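Local structure of universal stress protein (Archaeoglobus fulgidus, 3LOQ) at residues S35-K47 / V87-I100. The protein binds AMP and is a universal stress protein whose precise cellular role is not established. Sequence-based numbering, arbitrary orientation.
With AMP (adenosine monophosphate), chain C.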
ATOM      1  N   SER A  35      -1.795   0.537  12.917  1.00 37.62           N
ATOM      2  CA  SER A  35      -1.290  -0.681  12.278  1.00 38.14           C
ATOM      3  C   SER A  35      -2.372  -1.755  12.048  1.00 36.46           C
ATOM      4  O   SER A  35      -2.219  -2.624  11.179  1.00 40.81           O
ATOM      5  CB  SER A  35      -0.098  -1.266  13.057  1.00 37.29           C
ATOM      6  OG  SER A  35      -0.517  -1.978  14.213  1.00 38.19           O
ATOM      7  N   PHE A  36      -3.457  -1.693  12.812  1.00 36.64           N
ATOM      8  CA  PHE A  36      -4.527  -2.699  12.733  1.00 39.96           C
ATOM      9  C   PHE A  36      -5.642  -2.368  11.743  1.00 42.35           C
ATOM     10  O   PHE A  36      -6.552  -3.183  11.548  1.00 41.87           O
ATOM     11  CB  PHE A  36      -5.178  -2.909  14.113  1.00 42.37           C
ATOM     12  CG  PHE A  36      -4.255  -3.496  15.142  1.00 41.62           C
ATOM     13  CD1 PHE A  36      -4.518  -3.350  16.494  1.00 44.85           C
ATOM     14  CD2 PHE A  36      -3.133  -4.200  14.756  1.00 35.02           C
ATOM     15  CE1 PHE A  36      -3.673  -3.901  17.449  1.00 44.11           C
ATOM     16  CE2 PHE A  36      -2.288  -4.752  15.700  1.00 42.81           C
ATOM     17  CZ  PHE A  36      -2.555  -4.604  17.050  1.00 44.36           C
ATOM     18  N   LYS A  37      -5.620  -1.166  11.167  1.00 36.21           N
ATOM     19  CA  LYS A  37      -6.664  -0.781  10.208  1.00 34.44           C
ATOM     20  C   LYS A  37      -6.756  -1.814   9.100  1.00 37.97           C
ATOM     21  O   LYS A  37      -7.852  -2.148   8.636  1.00 40.16           O
ATOM     22  CB  LYS A  37      -6.403   0.617   9.618  1.00 37.87           C
ATOM     23  CG  LYS A  37      -6.486   1.738  10.630  1.00 37.56           C
ATOM     24  CD  LYS A  37      -7.888   1.800  11.244  1.00 40.80           C
ATOM     25  CE  LYS A  37      -8.018   2.877  12.315  1.00 48.15           C
ATOM     26  NZ  LYS A  37      -9.375   2.851  12.932  1.00 58.01           N
ATOM     27  N   VAL A  38      -5.602  -2.341   8.691  1.00 40.40           N
ATOM     28  CA  VAL A  38      -5.553  -3.320   7.607  1.00 39.09           C
ATOM     29  C   VAL A  38      -6.497  -4.483   7.905  1.00 42.64           C
ATOM     30  O   VAL A  38      -7.088  -5.077   6.992  1.00 36.47           O
ATOM     31  CB  VAL A  38      -4.141  -3.893   7.433  1.00 47.29           C
ATOM     32  CG1 VAL A  38      -3.984  -4.496   6.045  1.00 49.99           C
ATOM     33  CG2 VAL A  38      -3.091  -2.816   7.680  1.00 56.19           C
ATOM     34  N   LEU A  39      -6.631  -4.813   9.190  1.00 39.09           N
ATOM     35  CA  LEU A  39      -7.399  -5.992   9.598  1.00 42.72           C
ATOM     36  C   LEU A  39      -8.894  -5.845   9.329  1.00 48.03           C
ATOM     37  O   LEU A  39      -9.621  -6.833   9.287  1.00 55.75           O
ATOM     38  CB  LEU A  39      -7.138  -6.335  11.073  1.00 38.75           C
ATOM     39  CG  LEU A  39      -5.660  -6.624  11.369  1.00 40.32           C
ATOM     40  CD1 LEU A  39      -5.414  -6.766  12.851  1.00 44.50           C
ATOM     41  CD2 LEU A  39      -5.199  -7.869  10.634  1.00 41.76           C
ATOM     42  N   GLU A  40      -9.356  -4.616   9.136  1.00 47.04           N
ATOM     43  CA  GLU A  40     -10.762  -4.401   8.815  1.00 47.65           C
ATOM     44  C   GLU A  40     -11.075  -4.799   7.368  1.00 54.40           C
ATOM     45  O   GLU A  40     -12.235  -4.924   6.986  1.00 59.11           O
ATOM     46  CB  GLU A  40     -11.161  -2.950   9.092  1.00 51.81           C
ATOM     47  CG  GLU A  40     -11.549  -2.679  10.544  1.00 66.84           C
ATOM     48  CD  GLU A  40     -10.928  -1.399  11.106  1.00 82.50           C
ATOM     49  OE1 GLU A  40     -11.556  -0.319  11.014  1.00 80.72           O
ATOM     50  OE2 GLU A  40      -9.808  -1.482  11.657  1.00 92.47           O
ATOM     51  N   TYR A  41     -10.034  -5.018   6.571  1.00 50.83           N
ATOM     52  CA  TYR A  41     -10.214  -5.283   5.152  1.00 45.63           C
ATOM     53  C   TYR A  41      -9.937  -6.739   4.793  1.00 45.24           C
ATOM     54  O   TYR A  41      -9.802  -7.080   3.618  1.00 42.46           O
ATOM     55  CB  TYR A  41      -9.301  -4.361   4.338  1.00 48.11           C
ATOM     56  CG  TYR A  41      -9.722  -2.906   4.397  1.00 47.38           C
ATOM     57  CD1 TYR A  41      -9.247  -2.060   5.392  1.00 37.87           C
ATOM     58  CD2 TYR A  41     -10.615  -2.388   3.468  1.00 42.86           C
ATOM     59  CE1 TYR A  41      -9.648  -0.728   5.448  1.00 37.62           C
ATOM     60  CE2 TYR A  41     -11.009  -1.061   3.507  1.00 41.89           C
ATOM     61  CZ  TYR A  41     -10.527  -0.235   4.497  1.00 37.95           C
ATOM     62  OH  TYR A  41     -10.933   1.086   4.533  1.00 39.58           O
ATOM     63  N   LEU A  42      -9.832  -7.599   5.799  1.00 43.45           N
ATOM     64  CA  LEU A  42      -9.504  -8.995   5.536  1.00 50.62           C
ATOM     65  C   LEU A  42     -10.453  -9.662   4.514  1.00 49.82           C
ATOM     66  O   LEU A  42     -10.010 -10.449   3.668  1.00 48.90           O
ATOM     67  CB  LEU A  42      -9.446  -9.788   6.841  1.00 53.31           C
ATOM     68  CG  LEU A  42      -8.217  -9.503   7.702  1.00 56.36           C
ATOM     69  CD1 LEU A  42      -8.294 -10.235   9.033  1.00 58.63           C
ATOM     70  CD2 LEU A  42      -6.943  -9.876   6.952  1.00 54.97           C
ATOM     71  N   GLY A  43     -11.745  -9.334   4.577  1.00 47.08           N
ATOM     72  CA  GLY A  43     -12.708  -9.872   3.620  1.00 46.49           C
ATOM     73  C   GLY A  43     -12.341  -9.510   2.186  1.00 48.93           C
ATOM     74  O   GLY A  43     -12.369 -10.353   1.281  1.00 54.91           O
ATOM     75  N   ASP A  44     -11.982  -8.246   1.977  1.00 46.32           N
ATOM     76  CA  ASP A  44     -11.607  -7.766   0.652  1.00 51.38           C
ATOM     77  C   ASP A  44     -10.389  -8.507   0.110  1.00 52.01           C
ATOM     78  O   ASP A  44     -10.335  -8.853  -1.064  1.00 54.25           O
ATOM     79  CB  ASP A  44     -11.342  -6.264   0.683  1.00 49.49           C
ATOM     80  CG  ASP A  44     -12.576  -5.471   1.049  1.00 55.90           C
ATOM     81  OD1 ASP A  44     -13.455  -5.326   0.172  1.00 52.92           O
ATOM     82  OD2 ASP A  44     -12.668  -4.998   2.209  1.00 56.52           O
ATOM     83  N   PHE A  45      -9.415  -8.753   0.974  1.00 56.46           N
ATOM     84  CA  PHE A  45      -8.200  -9.419   0.548  1.00 51.66           C
ATOM     85  C   PHE A  45      -8.452 -10.887   0.251  1.00 56.17           C
ATOM     86  O   PHE A  45      -7.856 -11.453  -0.667  1.00 62.78           O
ATOM     87  CB  PHE A  45      -7.116  -9.278   1.604  1.00 49.67           C
ATOM     88  CG  PHE A  45      -6.488  -7.921   1.642  1.00 57.26           C
ATOM     89  CD1 PHE A  45      -6.571  -7.135   2.776  1.00 56.14           C
ATOM     90  CD2 PHE A  45      -5.815  -7.429   0.537  1.00 63.35           C
ATOM     91  CE1 PHE A  45      -5.987  -5.891   2.810  1.00 59.17           C
ATOM     92  CE2 PHE A  45      -5.234  -6.181   0.562  1.00 61.31           C
ATOM     93  CZ  PHE A  45      -5.316  -5.413   1.700  1.00 58.74           C
ATOM     94  N   LYS A  46      -9.318 -11.516   1.038  1.00 56.07           N
ATOM     95  CA  LYS A  46      -9.619 -12.920   0.807  1.00 64.35           C
ATOM     96  C   LYS A  46     -10.242 -13.093  -0.572  1.00 59.15           C
ATOM     97  O   LYS A  46      -9.932 -14.051  -1.288  1.00 56.57           O
ATOM     98  CB  LYS A  46     -10.546 -13.485   1.883  1.00 70.70           C
ATOM     99  CG  LYS A  46     -10.844 -14.961   1.687  1.00 70.61           C
ATOM    100  CD  LYS A  46     -11.216 -15.638   2.990  1.00 75.91           C
ATOM    101  CE  LYS A  46     -11.430 -17.129   2.782  1.00 81.51           C
ATOM    102  NZ  LYS A  46     -10.289 -17.749   2.045  1.00 80.93           N
ATOM    103  N   LYS A  47     -11.088 -12.138  -0.950  1.00 52.37           N
ATOM    104  CA  LYS A  47     -11.797 -12.211  -2.217  1.00 58.01           C
ATOM    105  C   LYS A  47     -10.911 -11.994  -3.439  1.00 63.10           C
ATOM    106  O   LYS A  47     -11.309 -12.342  -4.551  1.00 67.97           O
ATOM    107  CB  LYS A  47     -13.015 -11.284  -2.222  1.00 65.64           C
ATOM    108  CG  LYS A  47     -14.137 -11.792  -1.298  1.00 79.87           C
ATOM    109  CD  LYS A  47     -15.319 -10.832  -1.246  1.00 88.09           C
ATOM    110  CE  LYS A  47     -16.390 -11.294  -0.257  1.00 89.59           C
ATOM    111  NZ  LYS A  47     -15.983 -11.060   1.161  1.00 89.66           N
ATOM    112  N   VAL A  87      -0.577  -9.230  22.682  1.00 51.11           N
ATOM    113  CA  VAL A  87      -1.447  -8.621  21.685  1.00 45.40           C
ATOM    114  C   VAL A  87      -1.547  -9.424  20.389  1.00 45.86           C
ATOM    115  O   VAL A  87      -2.650  -9.694  19.911  1.00 49.42           O
ATOM    116  CB  VAL A  87      -1.025  -7.170  21.403  1.00 47.70           C
ATOM    117  CG1 VAL A  87      -1.746  -6.614  20.174  1.00 44.61           C
ATOM    118  CG2 VAL A  87      -1.291  -6.311  22.640  1.00 39.12           C
ATOM    119  N   LEU A  88      -0.402  -9.825  19.845  1.00 38.68           N
ATOM    120  CA  LEU A  88      -0.362 -10.535  18.568  1.00 40.30           C
ATOM    121  C   LEU A  88      -1.321 -11.742  18.442  1.00 46.43           C
ATOM    122  O   LEU A  88      -1.861 -11.988  17.364  1.00 48.00           O
ATOM    123  CB  LEU A  88       1.082 -10.932  18.219  1.00 43.13           C
ATOM    124  CG  LEU A  88       2.028  -9.749  17.948  1.00 41.81           C
ATOM    125  CD1 LEU A  88       3.425 -10.231  17.588  1.00 45.79           C
ATOM    126  CD2 LEU A  88       1.477  -8.871  16.847  1.00 41.88           C
ATOM    127  N   PRO A  89      -1.529 -12.504  19.531  1.00 49.90           N
ATOM    128  CA  PRO A  89      -2.482 -13.611  19.388  1.00 50.60           C
ATOM    129  C   PRO A  89      -3.873 -13.127  18.990  1.00 44.84           C
ATOM    130  O   PRO A  89      -4.583 -13.862  18.293  1.00 47.64           O
ATOM    131  CB  PRO A  89      -2.496 -14.257  20.782  1.00 48.62           C
ATOM    132  CG  PRO A  89      -1.137 -13.961  21.334  1.00 47.32           C
ATOM    133  CD  PRO A  89      -0.783 -12.582  20.803  1.00 51.90           C
ATOM    134  N   GLU A  90      -4.245 -11.921  19.420  1.00 39.64           N
ATOM    135  CA  GLU A  90      -5.496 -11.290  18.980  1.00 46.60           C
ATOM    136  C   GLU A  90      -5.450 -11.057  17.469  1.00 42.72           C
ATOM    137  O   GLU A  90      -6.425 -11.298  16.757  1.00 46.53           O
ATOM    138  CB  GLU A  90      -5.717  -9.926  19.661  1.00 46.60           C
ATOM    139  CG  GLU A  90      -5.634  -9.909  21.177  1.00 49.37           C
ATOM    140  CD  GLU A  90      -5.757  -8.498  21.747  1.00 48.94           C
ATOM    141  OE1 GLU A  90      -4.710  -7.836  21.949  1.00 53.75           O
ATOM    142  OE2 GLU A  90      -6.896  -8.042  21.986  1.00 41.44           O
ATOM    143  N   VAL A  91      -4.316 -10.562  16.986  1.00 37.73           N
ATOM    144  CA  VAL A  91      -4.157 -10.344  15.552  1.00 41.25           C
ATOM    145  C   VAL A  91      -4.300 -11.680  14.840  1.00 44.93           C
ATOM    146  O   VAL A  91      -5.093 -11.804  13.894  1.00 46.19           O
ATOM    147  CB  VAL A  91      -2.815  -9.673  15.229  1.00 40.72           C
ATOM    148  CG1 VAL A  91      -2.622  -9.492  13.716  1.00 34.73           C
ATOM    149  CG2 VAL A  91      -2.734  -8.325  15.958  1.00 35.47           C
ATOM    150  N   ALA A  92      -3.577 -12.692  15.320  1.00 41.37           N
ATOM    151  CA  ALA A  92      -3.630 -13.999  14.663  1.00 50.11           C
ATOM    152  C   ALA A  92      -5.055 -14.510  14.686  1.00 50.33           C
ATOM    153  O   ALA A  92      -5.538 -15.031  13.689  1.00 48.03           O
ATOM    154  CB  ALA A  92      -2.674 -15.011  15.309  1.00 43.67           C
ATOM    155  N   GLN A  93      -5.735 -14.325  15.816  1.00 52.98           N
ATOM    156  CA  GLN A  93      -7.113 -14.790  15.960  1.00 56.20           C
ATOM    157  C   GLN A  93      -8.015 -14.182  14.898  1.00 53.34           C
ATOM    158  O   GLN A  93      -8.760 -14.894  14.222  1.00 52.56           O
ATOM    159  CB  GLN A  93      -7.656 -14.442  17.347  1.00 60.31           C
ATOM    160  CG  GLN A  93      -9.145 -14.702  17.519  1.00 62.09           C
ATOM    161  CD  GLN A  93      -9.632 -14.364  18.921  1.00 65.77           C
ATOM    162  OE1 GLN A  93      -9.877 -13.201  19.245  1.00 61.44           O
ATOM    163  NE2 GLN A  93      -9.766 -15.383  19.762  1.00 66.84           N
ATOM    164  N   LYS A  94      -7.943 -12.860  14.758  1.00 46.88           N
ATOM    165  CA  LYS A  94      -8.827 -12.138  13.849  1.00 48.08           C
ATOM    166  C   LYS A  94      -8.599 -12.571  12.386  1.00 54.71           C
ATOM    167  O   LYS A  94      -9.557 -12.722  11.616  1.00 56.70           O
ATOM    168  CB  LYS A  94      -8.659 -10.624  14.031  1.00 44.86           C
ATOM    169  CG  LYS A  94      -9.686  -9.777  13.280  1.00 48.94           C
ATOM    170  CD  LYS A  94      -9.583  -8.284  13.620  1.00 51.15           C
ATOM    171  CE  LYS A  94     -10.648  -7.475  12.850  1.00 58.65           C
ATOM    172  NZ  LYS A  94     -10.903  -6.082  13.385  1.00 62.72           N
ATOM    173  N   ILE A  95      -7.338 -12.803  12.024  1.00 52.08           N
ATOM    174  CA  ILE A  95      -6.996 -13.316  10.693  1.00 53.66           C
ATOM    175  C   ILE A  95      -7.567 -14.720  10.455  1.00 52.64           C
ATOM    176  O   ILE A  95      -8.198 -14.973   9.425  1.00 54.22           O
ATOM    177  CB  ILE A  95      -5.463 -13.320  10.459  1.00 47.63           C
ATOM    178  CG1 ILE A  95      -4.892 -11.912  10.655  1.00 37.98           C
ATOM    179  CG2 ILE A  95      -5.120 -13.865   9.074  1.00 43.98           C
ATOM    180  CD1 ILE A  95      -3.382 -11.863  10.666  1.00 38.86           C
ATOM    181  N   GLU A  96      -7.353 -15.629  11.406  1.00 52.92           N
ATOM    182  CA  GLU A  96      -7.889 -16.988  11.287  1.00 53.25           C
ATOM    183  C   GLU A  96      -9.399 -16.938  11.121  1.00 54.11           C
ATOM    184  O   GLU A  96      -9.978 -17.709  10.359  1.00 55.42           O
ATOM    185  CB  GLU A  96      -7.592 -17.825  12.527  1.00 56.82           C
ATOM    186  CG  GLU A  96      -6.237 -17.631  13.154  1.00 70.63           C
ATOM    187  CD  GLU A  96      -5.185 -18.550  12.588  1.00 77.63           C
ATOM    188  OE1 GLU A  96      -4.288 -18.959  13.364  1.00 80.70           O
ATOM    189  OE2 GLU A  96      -5.261 -18.862  11.376  1.00 77.45           O
ATOM    190  N   ALA A  97     -10.038 -16.031  11.848  1.00 50.77           N
ATOM    191  CA  ALA A  97     -11.498 -15.971  11.856  1.00 54.07           C
ATOM    192  C   ALA A  97     -12.037 -15.562  10.488  1.00 53.67           C
ATOM    193  O   ALA A  97     -13.192 -15.818  10.166  1.00 55.79           O
ATOM    194  CB  ALA A  97     -11.994 -15.023  12.946  1.00 47.65           C
ATOM    195  N   ALA A  98     -11.188 -14.935   9.681  1.00 49.76           N
ATOM    196  CA  ALA A  98     -11.587 -14.491   8.352  1.00 48.96           C
ATOM    197  C   ALA A  98     -11.281 -15.559   7.302  1.00 54.17           C
ATOM    198  O   ALA A  98     -11.446 -15.335   6.096  1.00 53.70           O
ATOM    199  CB  ALA A  98     -10.893 -13.184   8.001  1.00 48.44           C
ATOM    200  N   GLY A  99     -10.842 -16.723   7.765  1.00 58.38           N
ATOM    201  CA  GLY A  99     -10.531 -17.825   6.866  1.00 61.64           C
ATOM    202  C   GLY A  99      -9.235 -17.618   6.100  1.00 64.38           C
ATOM    203  O   GLY A  99      -9.093 -18.073   4.966  1.00 62.29           O
ATOM    204  N   ILE A 100      -8.288 -16.920   6.724  1.00 59.04           N
ATOM    205  CA  ILE A 100      -6.959 -16.765   6.162  1.00 52.53           C
ATOM    206  C   ILE A 100      -5.922 -17.341   7.117  1.00 55.41           C
ATOM    207  O   ILE A 100      -6.004 -17.135   8.324  1.00 52.40           O
ATOM    208  CB  ILE A 100      -6.649 -15.278   5.923  1.00 51.53           C
ATOM    209  CG1 ILE A 100      -7.678 -14.681   4.958  1.00 46.55           C
ATOM    210  CG2 ILE A 100      -5.211 -15.084   5.411  1.00 42.71           C
ATOM    211  CD1 ILE A 100      -7.488 -13.197   4.728  1.00 43.42           C
TER
HETATM  212  P   AMP C 271       4.653   5.621  10.026  1.00 38.57           P
HETATM  213  O1P AMP C 271       4.981   6.125   8.644  1.00 42.00           O
HETATM  214  O2P AMP C 271       5.831   5.320  10.935  1.00 44.35           O
HETATM  215  O3P AMP C 271       3.540   6.393  10.694  1.00 43.75           O
HETATM  216  O5' AMP C 271       4.023   4.161   9.749  1.00 39.07           O
HETATM  217  C5' AMP C 271       3.498   3.428  10.851  1.00 28.68           C
HETATM  218  C4' AMP C 271       3.509   1.977  10.451  1.00 34.28           C
HETATM  219  O4' AMP C 271       4.852   1.490  10.420  1.00 41.89           O
HETATM  220  C3' AMP C 271       2.846   1.111  11.490  1.00 42.36           C
HETATM  221  O3' AMP C 271       1.458   1.061  11.225  1.00 39.83           O
HETATM  222  C2' AMP C 271       3.484  -0.231  11.238  1.00 43.31           C
HETATM  223  O2' AMP C 271       2.803  -0.804  10.124  1.00 46.86           O
HETATM  224  C1' AMP C 271       4.893   0.115  10.810  1.00 36.93           C
HETATM  225  N9  AMP C 271       5.775  -0.014  11.989  1.00 38.89           N
HETATM  226  C8  AMP C 271       6.243   1.008  12.731  1.00 39.11           C
HETATM  227  N7  AMP C 271       7.023   0.555  13.747  1.00 39.39           N
HETATM  228  C5  AMP C 271       7.052  -0.792  13.656  1.00 36.90           C
HETATM  229  C6  AMP C 271       7.682  -1.890  14.407  1.00 34.12           C
HETATM  230  N6  AMP C 271       8.459  -1.633  15.481  1.00 39.51           N
HETATM  231  N1  AMP C 271       7.466  -3.148  13.986  1.00 37.12           N
HETATM  232  C2  AMP C 271       6.701  -3.418  12.913  1.00 40.63           C
HETATM  233  N3  AMP C 271       6.101  -2.471  12.182  1.00 38.95           N
HETATM  234  C4  AMP C 271       6.242  -1.162  12.494  1.00 38.33           C
HETATM  235  O   HOH W   1      -9.130  -4.053  13.764  1.00 49.99           O
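Leu42 and Ala98 bring the backbones of 35-47 and 87-100 to a CA–CA separation of 6.5 Å, and Lys46 follows against Ile100 where the helix 75-97 has given way to a turn. Between the segments lies a row of apolar contacts. The Phe36 ring meets Val91 obliquely, Phe36 CE2 lying 3.6 Å from Val91 CG2, while Val87 CG1 sits at the ring edge, near its plane. Leu39 divides its branches, CD1 reaching Val91 CG1 and CD2 reaching Ile95 CG1. The chi1 of Leu42 (-73°) turns both its branches toward 87-100: CD1 lies 3.7 Å from Ile95 CA, while CD2 meets Ile100 CD1. Leu42 CB abuts Ala98 CB at 3.9 Å.

Lysines border this apolar row. The extended chain of Lys94 runs past Leu39, Lys94 CD lying 4.0 Å from Leu39 CB, and Lys94 NZ donates to a water at 2.7 Å that binds Glu40 OE2 only weakly; with Glu40 OE2 and Lys94 NZ 5.0 Å apart, the charged groups are bridged rather than paired. Lys46 bends at chi4 (50°), and its NZ makes a weak hydrogen bond to Gly99 O at 3.2 Å.

Leu42 and Ile95 also both touch Ile53, and Leu39 rests on Leu27, so helices 42-47 and 75-97, with the turns before and after them, cover one face of parallel strands 24-28 and 52-60, as in the alpha/beta fold of universal stress proteins, with Ser35 at the AMP pocket.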